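Long-range contacts in RNase NGR3 (Nicotiana glutinosa, PDB 1VCZ), which probably cleaves single-stranded RNA as a plant ribonuclease of the RNase T2 family, and binds nucleotides such as AMP and GMP in two base sites: residues F40-L45 against A115-R120; K53-C58 against G102-L107; I69-S74 against G108-F113. One frame throughout, in Å; residues are numbered along the deposited sequence.

Contact 1: F40-L45 against A115-R120. With 5GP (guanosine-5'-monophosphate), chain C.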
loop_
_atom_site.group_PDB
_atom_site.type_symbol
_atom_site.label_atom_id
_atom_site.label_comp_id
_atom_site.label_asym_id
_atom_site.label_seq_id
_atom_site.Cartn_x
_atom_site.Cartn_y
_atom_site.Cartn_z
ATOM N N PHE A 40 4.315 4.437 6.358
ATOM C CA PHE A 40 3.715 3.823 5.185
ATOM C C PHE A 40 2.228 3.667 5.435
ATOM O O PHE A 40 1.789 3.282 6.528
ATOM C CB PHE A 40 4.338 2.449 4.903
ATOM C CG PHE A 40 5.731 2.532 4.355
ATOM C CD1 PHE A 40 6.825 2.615 5.214
ATOM C CD2 PHE A 40 5.946 2.579 2.970
ATOM C CE1 PHE A 40 8.111 2.747 4.704
ATOM C CE2 PHE A 40 7.228 2.712 2.459
ATOM C CZ PHE A 40 8.308 2.797 3.322
ATOM N N SER A 41 1.447 3.954 4.405
ATOM C CA SER A 41 0.001 3.844 4.517
ATOM C C SER A 41 -0.513 2.875 3.463
ATOM O O SER A 41 0.178 2.568 2.491
ATOM C CB SER A 41 -0.641 5.206 4.301
ATOM O OG SER A 41 -0.435 5.649 2.973
ATOM N N ILE A 42 -1.741 2.420 3.651
ATOM C CA ILE A 42 -2.334 1.478 2.713
ATOM C C ILE A 42 -2.799 2.091 1.403
ATOM O O ILE A 42 -3.463 3.121 1.385
ATOM C CB ILE A 42 -3.567 0.781 3.348
ATOM C CG1 ILE A 42 -3.156 0.106 4.656
ATOM C CG2 ILE A 42 -4.165 -0.257 2.392
ATOM C CD1 ILE A 42 -4.295 -0.148 5.623
ATOM N N HIS A 43 -2.448 1.442 0.303
ATOM C CA HIS A 43 -2.984 1.864 -0.982
ATOM C C HIS A 43 -4.110 0.857 -1.256
ATOM O O HIS A 43 -5.286 1.246 -1.405
ATOM C CB HIS A 43 -1.948 1.801 -2.110
ATOM C CG HIS A 43 -2.528 2.129 -3.457
ATOM N ND1 HIS A 43 -1.758 2.431 -4.556
ATOM C CD2 HIS A 43 -3.820 2.220 -3.871
ATOM C CE1 HIS A 43 -2.540 2.699 -5.586
ATOM N NE2 HIS A 43 -3.798 2.579 -5.199
ATOM N N GLY A 44 -3.781 -0.438 -1.287
ATOM C CA GLY A 44 -4.835 -1.411 -1.541
ATOM C C GLY A 44 -4.534 -2.864 -1.230
ATOM O O GLY A 44 -3.386 -3.222 -0.973
ATOM N N LEU A 45 -5.585 -3.687 -1.221
ATOM C CA LEU A 45 -5.467 -5.134 -0.967
ATOM C C LEU A 45 -6.160 -5.661 -2.220
ATOM O O LEU A 45 -7.386 -5.610 -2.318
ATOM C CB LEU A 45 -6.254 -5.518 0.279
ATOM C CG LEU A 45 -6.196 -6.989 0.670
ATOM C CD1 LEU A 45 -4.731 -7.447 0.703
ATOM C CD2 LEU A 45 -6.885 -7.188 2.030
ATOM N N ALA A 115 -8.454 -6.731 7.430
ATOM C CA ALA A 115 -7.290 -7.422 6.879
ATOM C C ALA A 115 -6.244 -6.431 6.413
ATOM O O ALA A 115 -5.087 -6.606 6.704
ATOM C CB ALA A 115 -7.691 -8.351 5.693
ATOM N N ALA A 116 -6.648 -5.387 5.693
ATOM C CA ALA A 116 -5.675 -4.408 5.211
ATOM C C ALA A 116 -4.943 -3.765 6.394
ATOM O O ALA A 116 -3.733 -3.652 6.392
ATOM C CB ALA A 116 -6.372 -3.344 4.359
ATOM N N LEU A 117 -5.697 -3.329 7.408
ATOM C CA LEU A 117 -5.105 -2.737 8.603
ATOM C C LEU A 117 -4.157 -3.701 9.324
ATOM O O LEU A 117 -3.067 -3.304 9.757
ATOM C CB LEU A 117 -6.212 -2.304 9.579
ATOM C CG LEU A 117 -7.146 -1.194 9.083
ATOM C CD1 LEU A 117 -8.374 -1.107 10.008
ATOM C CD2 LEU A 117 -6.384 0.120 9.068
ATOM N N ASP A 118 -4.591 -4.942 9.488
ATOM C CA ASP A 118 -3.781 -5.967 10.146
ATOM C C ASP A 118 -2.481 -6.236 9.384
ATOM O O ASP A 118 -1.400 -6.352 9.984
ATOM C CB ASP A 118 -4.576 -7.264 10.274
ATOM C CG ASP A 118 -5.731 -7.156 11.282
ATOM O OD1 ASP A 118 -5.802 -6.124 11.996
ATOM O OD2 ASP A 118 -6.550 -8.110 11.361
ATOM N N PHE A 119 -2.565 -6.352 8.063
ATOM C CA PHE A 119 -1.332 -6.577 7.301
ATOM C C PHE A 119 -0.403 -5.361 7.260
ATOM O O PHE A 119 0.816 -5.521 7.146
ATOM C CB PHE A 119 -1.672 -7.084 5.883
ATOM C CG PHE A 119 -2.101 -8.521 5.869
ATOM C CD1 PHE A 119 -3.396 -8.888 5.526
ATOM C CD2 PHE A 119 -1.216 -9.515 6.276
ATOM C CE1 PHE A 119 -3.808 -10.218 5.595
ATOM C CE2 PHE A 119 -1.623 -10.857 6.346
ATOM C CZ PHE A 119 -2.934 -11.207 6.003
ATOM N N ARG A 120 -0.950 -4.143 7.352
ATOM C CA ARG A 120 -0.085 -2.974 7.362
ATOM C C ARG A 120 0.721 -3.037 8.672
ATOM O O ARG A 120 1.929 -2.805 8.691
ATOM C CB ARG A 120 -0.882 -1.654 7.343
ATOM C CG ARG A 120 0.019 -0.437 7.100
ATOM C CD ARG A 120 -0.644 0.877 7.545
ATOM N NE ARG A 120 -0.696 0.926 9.002
ATOM C CZ ARG A 120 0.304 1.342 9.776
ATOM N NH1 ARG A 120 1.438 1.763 9.241
ATOM N NH2 ARG A 120 0.180 1.295 11.097
HETATM P P 5GP C . -7.497 1.539 -7.393
HETATM O O1P 5GP C . -6.426 0.705 -6.819
HETATM O O2P 5GP C . -7.428 1.709 -8.904
HETATM O O3P 5GP C . -8.912 0.991 -6.976
HETATM O "O5'" 5GP C . -7.461 3.043 -6.774
HETATM C "C5'" 5GP C . -6.467 3.988 -7.201
HETATM C "C4'" 5GP C . -7.060 5.355 -7.484
HETATM O "O4'" 5GP C . -7.285 5.934 -6.152
HETATM C "C3'" 5GP C . -6.188 6.364 -8.218
HETATM O "O3'" 5GP C . -6.472 6.424 -9.605
HETATM C "C2'" 5GP C . -6.442 7.724 -7.556
HETATM O "O2'" 5GP C . -7.287 8.581 -8.360
HETATM C "C1'" 5GP C . -7.079 7.363 -6.212
HETATM N N9 5GP C . -6.419 7.816 -4.950
HETATM C C8 5GP C . -6.935 8.581 -3.934
HETATM N N7 5GP C . -6.086 8.907 -2.986
HETATM C C5 5GP C . -4.919 8.207 -3.364
HETATM C C6 5GP C . -3.665 8.135 -2.668
HETATM O O6 5GP C . -3.391 8.598 -1.575
HETATM N N1 5GP C . -2.681 7.408 -3.416
HETATM C C2 5GP C . -2.953 6.736 -4.615
HETATM N N2 5GP C . -1.888 6.059 -5.121
HETATM N N3 5GP C . -4.168 6.740 -5.243
HETATM C C4 5GP C . -5.097 7.530 -4.564
#
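A buried helix-on-sheet packing contact joins strand 41-48 to helix 109-123 near the middle of the chain: Ile-42 and Leu-45 point from the strand onto the helix face made by Ala-115, Ala-116 and Arg-120. The short axes of strand 41-45 and helix 115-120 come within 9.0 Å at 131° between their N-to-C directions, consistent with the small side chains of the two alanines. Ile-42 reaches in with CD1, which lies 4.0 Å from Ala-116 CB and equally far from Leu-117 CD2, while its CG1 rests against the aliphatic part of Arg-120. Leu-45 CD2 meets Ala-115 CB at 3.9 Å. The polar element is at the other end. The Arg-120 chain bends at chi3, bringing NH1 to Phe-40 O at 3.1 Å. The oxygen lies 25° out of the guanidinium plane, and the N-H...O angle is 139°. The same NH1 forms a salt bridge with Asp-39. His-43, predicted to be catalytic, does not touch the helix and has N2 of a guanosine monophosphate over one ring face. With Gly-44 it faces Val-14 in a classic beta bulge, within the helix-backed antiparallel sheet of the RNase T2 fold.

Contact 2: K53-C58 against G102-L107. With 5GP (guanosine-5'-monophosphate), chain B.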
loop_
_atom_site.group_PDB
_atom_site.type_symbol
_atom_site.label_atom_id
_atom_site.label_comp_id
_atom_site.label_asym_id
_atom_site.label_seq_id
_atom_site.Cartn_x
_atom_site.Cartn_y
_atom_site.Cartn_z
ATOM N N LYS A 53 -3.159 -11.216 -14.607
ATOM C CA LYS A 53 -4.410 -10.513 -14.793
ATOM C C LYS A 53 -5.058 -10.559 -13.419
ATOM O O LYS A 53 -4.494 -11.146 -12.497
ATOM C CB LYS A 53 -5.276 -11.227 -15.831
ATOM C CG LYS A 53 -4.637 -11.228 -17.223
ATOM C CD LYS A 53 -5.474 -11.985 -18.249
ATOM C CE LYS A 53 -4.746 -12.050 -19.593
ATOM N NZ LYS A 53 -5.451 -12.951 -20.550
ATOM N N TRP A 54 -6.222 -9.934 -13.275
ATOM C CA TRP A 54 -6.893 -9.903 -11.977
ATOM C C TRP A 54 -8.366 -9.598 -12.152
ATOM O O TRP A 54 -8.772 -9.028 -13.171
ATOM C CB TRP A 54 -6.278 -8.791 -11.093
ATOM C CG TRP A 54 -6.423 -7.385 -11.680
ATOM C CD1 TRP A 54 -7.516 -6.561 -11.614
ATOM C CD2 TRP A 54 -5.473 -6.720 -12.517
ATOM N NE1 TRP A 54 -7.299 -5.423 -12.373
ATOM C CE2 TRP A 54 -6.051 -5.503 -12.934
ATOM C CE3 TRP A 54 -4.178 -7.044 -12.959
ATOM C CZ2 TRP A 54 -5.380 -4.601 -13.780
ATOM C CZ3 TRP A 54 -3.511 -6.149 -13.796
ATOM C CH2 TRP A 54 -4.120 -4.938 -14.196
ATOM N N PRO A 55 -9.187 -9.971 -11.164
ATOM C CA PRO A 55 -10.623 -9.686 -11.242
ATOM C C PRO A 55 -10.811 -8.268 -10.681
ATOM O O PRO A 55 -10.002 -7.813 -9.873
ATOM C CB PRO A 55 -11.230 -10.746 -10.334
ATOM C CG PRO A 55 -10.161 -10.892 -9.238
ATOM C CD PRO A 55 -8.882 -10.895 -10.052
ATOM N N GLN A 56 -11.838 -7.557 -11.139
ATOM C CA GLN A 56 -12.116 -6.222 -10.615
ATOM C C GLN A 56 -13.586 -5.908 -10.824
ATOM O O GLN A 56 -14.190 -6.432 -11.760
ATOM C CB GLN A 56 -11.247 -5.149 -11.276
ATOM C CG GLN A 56 -11.411 -4.961 -12.779
ATOM C CD GLN A 56 -10.700 -3.701 -13.265
ATOM O OE1 GLN A 56 -9.503 -3.505 -13.010
ATOM N NE2 GLN A 56 -11.439 -2.828 -13.952
ATOM N N ASN A 57 -14.156 -5.086 -9.939
ATOM C CA ASN A 57 -15.578 -4.707 -10.027
ATOM C C ASN A 57 -16.474 -5.940 -10.063
ATOM O O ASN A 57 -17.336 -6.075 -10.939
ATOM C CB ASN A 57 -15.836 -3.869 -11.291
ATOM C CG ASN A 57 -14.915 -2.665 -11.408
ATOM O OD1 ASN A 57 -14.252 -2.483 -12.428
ATOM N ND2 ASN A 57 -14.884 -1.825 -10.374
ATOM N N CYS A 58 -16.299 -6.829 -9.093
ATOM C CA CYS A 58 -17.062 -8.061 -9.056
ATOM C C CYS A 58 -18.538 -7.963 -8.685
ATOM O O CYS A 58 -19.326 -8.819 -9.078
ATOM C CB CYS A 58 -16.344 -9.054 -8.156
ATOM S SG CYS A 58 -14.763 -9.489 -8.928
ATOM N N GLY A 102 -12.352 -5.066 -3.285
ATOM C CA GLY A 102 -12.978 -5.765 -2.166
ATOM C C GLY A 102 -14.087 -6.728 -2.561
ATOM O O GLY A 102 -14.189 -7.837 -2.033
ATOM N N THR A 103 -14.934 -6.310 -3.492
ATOM C CA THR A 103 -16.016 -7.185 -3.919
ATOM C C THR A 103 -15.503 -8.455 -4.591
ATOM O O THR A 103 -16.255 -9.413 -4.751
ATOM C CB THR A 103 -16.981 -6.467 -4.891
ATOM O OG1 THR A 103 -16.260 -6.008 -6.042
ATOM C CG2 THR A 103 -17.642 -5.297 -4.205
ATOM N N CYS A 104 -14.225 -8.476 -4.968
ATOM C CA CYS A 104 -13.646 -9.642 -5.632
ATOM C C CYS A 104 -12.826 -10.496 -4.673
ATOM O O CYS A 104 -12.267 -11.516 -5.083
ATOM C CB CYS A 104 -12.694 -9.208 -6.749
ATOM S SG CYS A 104 -13.406 -8.217 -8.088
ATOM N N SER A 105 -12.782 -10.085 -3.404
ATOM C CA SER A 105 -11.949 -10.731 -2.392
ATOM C C SER A 105 -12.519 -11.918 -1.636
ATOM O O SER A 105 -11.769 -12.575 -0.936
ATOM C CB SER A 105 -11.533 -9.697 -1.339
ATOM O OG SER A 105 -12.664 -9.341 -0.536
ATOM N N ALA A 106 -13.829 -12.146 -1.736
ATOM C CA ALA A 106 -14.479 -13.248 -1.013
ATOM C C ALA A 106 -14.603 -12.898 0.466
ATOM O O ALA A 106 -15.052 -13.710 1.260
ATOM C CB ALA A 106 -13.691 -14.562 -1.169
ATOM N N LEU A 107 -14.206 -11.677 0.817
ATOM C CA LEU A 107 -14.285 -11.205 2.193
ATOM C C LEU A 107 -15.451 -10.228 2.357
ATOM O O LEU A 107 -15.804 -9.504 1.424
ATOM C CB LEU A 107 -12.990 -10.478 2.583
ATOM C CG LEU A 107 -11.658 -11.242 2.578
ATOM C CD1 LEU A 107 -10.516 -10.292 2.973
ATOM C CD2 LEU A 107 -11.740 -12.391 3.583
HETATM P P 5GP B . -3.751 3.751 -13.415
HETATM O O1P 5GP B . -4.427 5.053 -13.639
HETATM O O2P 5GP B . -3.648 2.910 -14.685
HETATM O O3P 5GP B . -2.324 3.955 -12.773
HETATM O "O5'" 5GP B . -4.548 2.837 -12.324
HETATM C "C5'" 5GP B . -4.117 1.485 -12.017
HETATM C "C4'" 5GP B . -5.088 0.728 -11.112
HETATM O "O4'" 5GP B . -5.362 -0.548 -11.830
HETATM C "C3'" 5GP B . -4.598 0.272 -9.744
HETATM O "O3'" 5GP B . -4.818 1.210 -8.713
HETATM C "C2'" 5GP B . -5.356 -1.030 -9.500
HETATM O "O2'" 5GP B . -6.686 -0.835 -9.004
HETATM C "C1'" 5GP B . -5.346 -1.645 -10.867
HETATM N N9 5GP B . -4.222 -2.548 -11.167
HETATM C C8 5GP B . -3.033 -2.284 -11.822
HETATM N N7 5GP B . -2.100 -3.185 -11.673
HETATM C C5 5GP B . -2.768 -4.185 -10.920
HETATM C C6 5GP B . -2.274 -5.467 -10.539
HETATM O O6 5GP B . -1.180 -5.950 -10.790
HETATM N N1 5GP B . -3.237 -6.201 -9.788
HETATM C C2 5GP B . -4.509 -5.725 -9.456
HETATM N N2 5GP B . -5.259 -6.620 -8.787
HETATM N N3 5GP B . -4.976 -4.491 -9.781
HETATM C C4 5GP B . -4.049 -3.790 -10.562
#
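Cys-58 and Cys-104 join two loops covalently through a disulfide, SG to SG 2.0 Å, with chi3 at 96°, close to perpendicular as is usual for such bonds. In both cysteines SG stands anti to the carbonyl carbon, and the bridge holds their CA atoms 5.1 Å apart.

Apolar packing is modest and gathers beside the bridge. Pro-55 brings CG to within 3.9 Å of Cys-104 CB, and the backbone of Gln-56 passes over the sulfur, its CA 3.5 Å from Cys-104 SG. Pro-55 also touches Pro-47 and Tyr-49.

Among polar contacts, the one crossing between the loops is weak: Cys-58 N approaches Thr-103 OG1 with an N-H...O angle of 123°. That hydroxyl has its stronger partner in Leu-99 O, in the last turn of helix 91-102. Segment 102-107 leaves this helix in a type I beta turn from Gly-102 to Ser-105, where Gly-102 O receives both Ser-105 N and Ser-105 OG. The latter also accepts from Leu-107 N, completing an ST turn.

Stacking belongs to segment 53-58, which carries part of a nucleotide-binding site. The Trp-54 indole lies beneath the guanine of a bound guanosine monophosphate, with N3 of the base 3.4 Å above the ring plane and over its centre. Ring atoms match base atoms along the length of the indole, from CG under N2 to CH2 under C5. At the ring edge NE1 donates to Gln-56 OE1 at 3.0 Å and 165°, with the acceptor in the indole plane, a bond that should restrict rotation of the ring beneath the base. Beyond it, Gln-56 touches Lys-100, which hydrogen-bonds the same nucleotide.

Contact 3: I69-S74 against G108-F113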
loop_
_atom_site.group_PDB
_atom_site.type_symbol
_atom_site.label_atom_id
_atom_site.label_comp_id
_atom_site.label_asym_id
_atom_site.label_seq_id
_atom_site.Cartn_x
_atom_site.Cartn_y
_atom_site.Cartn_z
ATOM N N ILE A 69 -18.090 -0.492 9.295
ATOM C CA ILE A 69 -16.723 -0.234 9.764
ATOM C C ILE A 69 -16.624 1.072 10.563
ATOM O O ILE A 69 -15.563 1.687 10.632
ATOM C CB ILE A 69 -15.718 -0.166 8.579
ATOM C CG1 ILE A 69 -16.082 0.970 7.624
ATOM C CG2 ILE A 69 -15.693 -1.505 7.841
ATOM C CD1 ILE A 69 -17.271 0.700 6.731
ATOM N N SER A 70 -17.731 1.479 11.185
ATOM C CA SER A 70 -17.760 2.737 11.940
ATOM C C SER A 70 -16.586 2.925 12.878
ATOM O O SER A 70 -15.930 3.973 12.865
ATOM C CB SER A 70 -19.037 2.845 12.783
ATOM O OG SER A 70 -20.153 2.321 12.104
ATOM N N ASP A 71 -16.358 1.921 13.719
ATOM C CA ASP A 71 -15.299 1.953 14.721
ATOM C C ASP A 71 -13.892 1.866 14.158
ATOM O O ASP A 71 -12.917 1.965 14.893
ATOM C CB ASP A 71 -15.524 0.830 15.736
ATOM C CG ASP A 71 -15.494 -0.561 15.099
ATOM O OD1 ASP A 71 -15.933 -0.702 13.940
ATOM O OD2 ASP A 71 -15.047 -1.502 15.771
ATOM N N LEU A 72 -13.796 1.668 12.847
ATOM C CA LEU A 72 -12.516 1.550 12.181
ATOM C C LEU A 72 -12.178 2.831 11.425
ATOM O O LEU A 72 -11.025 3.043 11.054
ATOM C CB LEU A 72 -12.540 0.368 11.178
ATOM C CG LEU A 72 -12.811 -1.039 11.723
ATOM C CD1 LEU A 72 -12.701 -2.091 10.591
ATOM C CD2 LEU A 72 -11.815 -1.310 12.846
ATOM N N ILE A 73 -13.165 3.696 11.208
ATOM C CA ILE A 73 -12.912 4.904 10.422
ATOM C C ILE A 73 -11.806 5.809 10.916
ATOM O O ILE A 73 -10.997 6.298 10.119
ATOM C CB ILE A 73 -14.199 5.736 10.241
ATOM C CG1 ILE A 73 -15.216 4.927 9.437
ATOM C CG2 ILE A 73 -13.886 7.023 9.476
ATOM C CD1 ILE A 73 -16.557 5.596 9.316
ATOM N N SER A 74 -11.741 6.054 12.217
ATOM C CA SER A 74 -10.675 6.941 12.684
ATOM C C SER A 74 -9.305 6.316 12.435
ATOM O O SER A 74 -8.350 7.024 12.149
ATOM C CB SER A 74 -10.855 7.308 14.169
ATOM O OG SER A 74 -10.830 6.172 14.999
ATOM N N GLY A 108 -16.046 -10.212 3.553
ATOM C CA GLY A 108 -17.111 -9.266 3.812
ATOM C C GLY A 108 -16.451 -7.898 3.958
ATOM O O GLY A 108 -15.222 -7.803 4.117
ATOM N N GLU A 109 -17.243 -6.834 3.938
ATOM C CA GLU A 109 -16.659 -5.497 4.035
ATOM C C GLU A 109 -15.766 -5.286 5.239
ATOM O O GLU A 109 -14.664 -4.795 5.097
ATOM C CB GLU A 109 -17.739 -4.409 4.014
ATOM C CG GLU A 109 -18.581 -4.406 2.740
ATOM C CD GLU A 109 -19.565 -3.240 2.634
ATOM O OE1 GLU A 109 -20.590 -3.413 1.915
ATOM O OE2 GLU A 109 -19.314 -2.166 3.249
ATOM N N ARG A 110 -16.221 -5.653 6.432
ATOM C CA ARG A 110 -15.374 -5.419 7.587
ATOM C C ARG A 110 -14.076 -6.235 7.597
ATOM O O ARG A 110 -13.019 -5.713 7.960
ATOM C CB ARG A 110 -16.163 -5.678 8.867
ATOM C CG ARG A 110 -15.378 -5.407 10.122
ATOM C CD ARG A 110 -16.321 -5.485 11.313
ATOM N NE ARG A 110 -15.591 -5.228 12.536
ATOM C CZ ARG A 110 -15.480 -4.035 13.102
ATOM N NH1 ARG A 110 -16.054 -2.970 12.563
ATOM N NH2 ARG A 110 -14.790 -3.922 14.209
ATOM N N ALA A 111 -14.168 -7.493 7.187
ATOM C CA ALA A 111 -13.016 -8.377 7.167
ATOM C C ALA A 111 -12.002 -7.853 6.172
ATOM O O ALA A 111 -10.814 -7.950 6.415
ATOM C CB ALA A 111 -13.440 -9.794 6.789
ATOM N N TYR A 112 -12.477 -7.291 5.062
ATOM C CA TYR A 112 -11.577 -6.748 4.037
ATOM C C TYR A 112 -10.748 -5.597 4.595
ATOM O O TYR A 112 -9.510 -5.566 4.497
ATOM C CB TYR A 112 -12.395 -6.260 2.837
ATOM C CG TYR A 112 -11.574 -5.668 1.712
ATOM C CD1 TYR A 112 -10.789 -6.487 0.879
ATOM C CD2 TYR A 112 -11.562 -4.294 1.487
ATOM C CE1 TYR A 112 -10.008 -5.929 -0.156
ATOM C CE2 TYR A 112 -10.790 -3.727 0.468
ATOM C CZ TYR A 112 -10.012 -4.560 -0.353
ATOM O OH TYR A 112 -9.241 -4.023 -1.369
ATOM N N PHE A 113 -11.429 -4.625 5.186
ATOM C CA PHE A 113 -10.694 -3.503 5.735
ATOM C C PHE A 113 -9.861 -3.886 6.956
ATOM O O PHE A 113 -8.749 -3.393 7.136
ATOM C CB PHE A 113 -11.669 -2.349 6.005
ATOM C CG PHE A 113 -12.172 -1.719 4.738
ATOM C CD1 PHE A 113 -13.400 -2.069 4.198
ATOM C CD2 PHE A 113 -11.357 -0.828 4.031
ATOM C CE1 PHE A 113 -13.818 -1.548 2.973
ATOM C CE2 PHE A 113 -11.764 -0.299 2.799
ATOM C CZ PHE A 113 -13.002 -0.662 2.272
#
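Arg-110, its side chain extended from CG to NE with chi1 at -178°, reaches from the first turn of helix 109-123 to Asp-71, whose CG sits between the backbone N and the carbonyl carbon, turning the carboxylate to meet it. The result is an end-on, two-pronged salt bridge. NH1 binds Asp-71 OD1 at 2.7 Å with a nearly straight N-H...O angle of 171°, and NH2 binds OD2 at 2.9 Å. Each oxygen uses its syn lone pair, and the two planes are 11° apart, so the groups mate almost flat. Leu-72 crosses the arginine at about a right angle and lays CD1 over one guanidinium face, 4.0 Å above the plane and toward its rim. NH1 also reaches Glu-68 O, a second acceptor that should restrict the group's rotation. Deeper in, Ile-69 CG2 lies 3.9 Å from Arg-110 CA and touches Phe-113 CD1 at 4.3 Å. Phe-113 also meets the ring of Trp-80, just after helix 73-79, and touches Trp-94 and Trp-98 of helix 91-102. A surface ion pair over an apolar floor thus joins the turn leading into helix 73-79 to the start of helix 109-123, in the helical part of the RNase T2 fold.

In the fold
Helix 109-123 serves both contact 1 and contact 3, whose centres lie 12 Å apart; they meet where Tyr-112 OH probably hydrogen-bonds Leu-45 O at 2.6 Å. Contact 2 packs on the same tyrosine, with Gly-102 CA 3.6 Å from Tyr-112 CE1. Contacts 1 and 2 do not touch, their nearest atoms being about 4 Å apart, yet each presents one side chain to a different bound nucleotide: His-43 and Trp-54. In sequence, contacts 2 and 3 both fall within the loop closed by contact 1 and cross each other. Helix 91-102, which carries the predicted catalytic residues Glu-97 and His-101, runs into segment 102-107; Phe-113 approaches Glu-97 to about 5 Å between side chains.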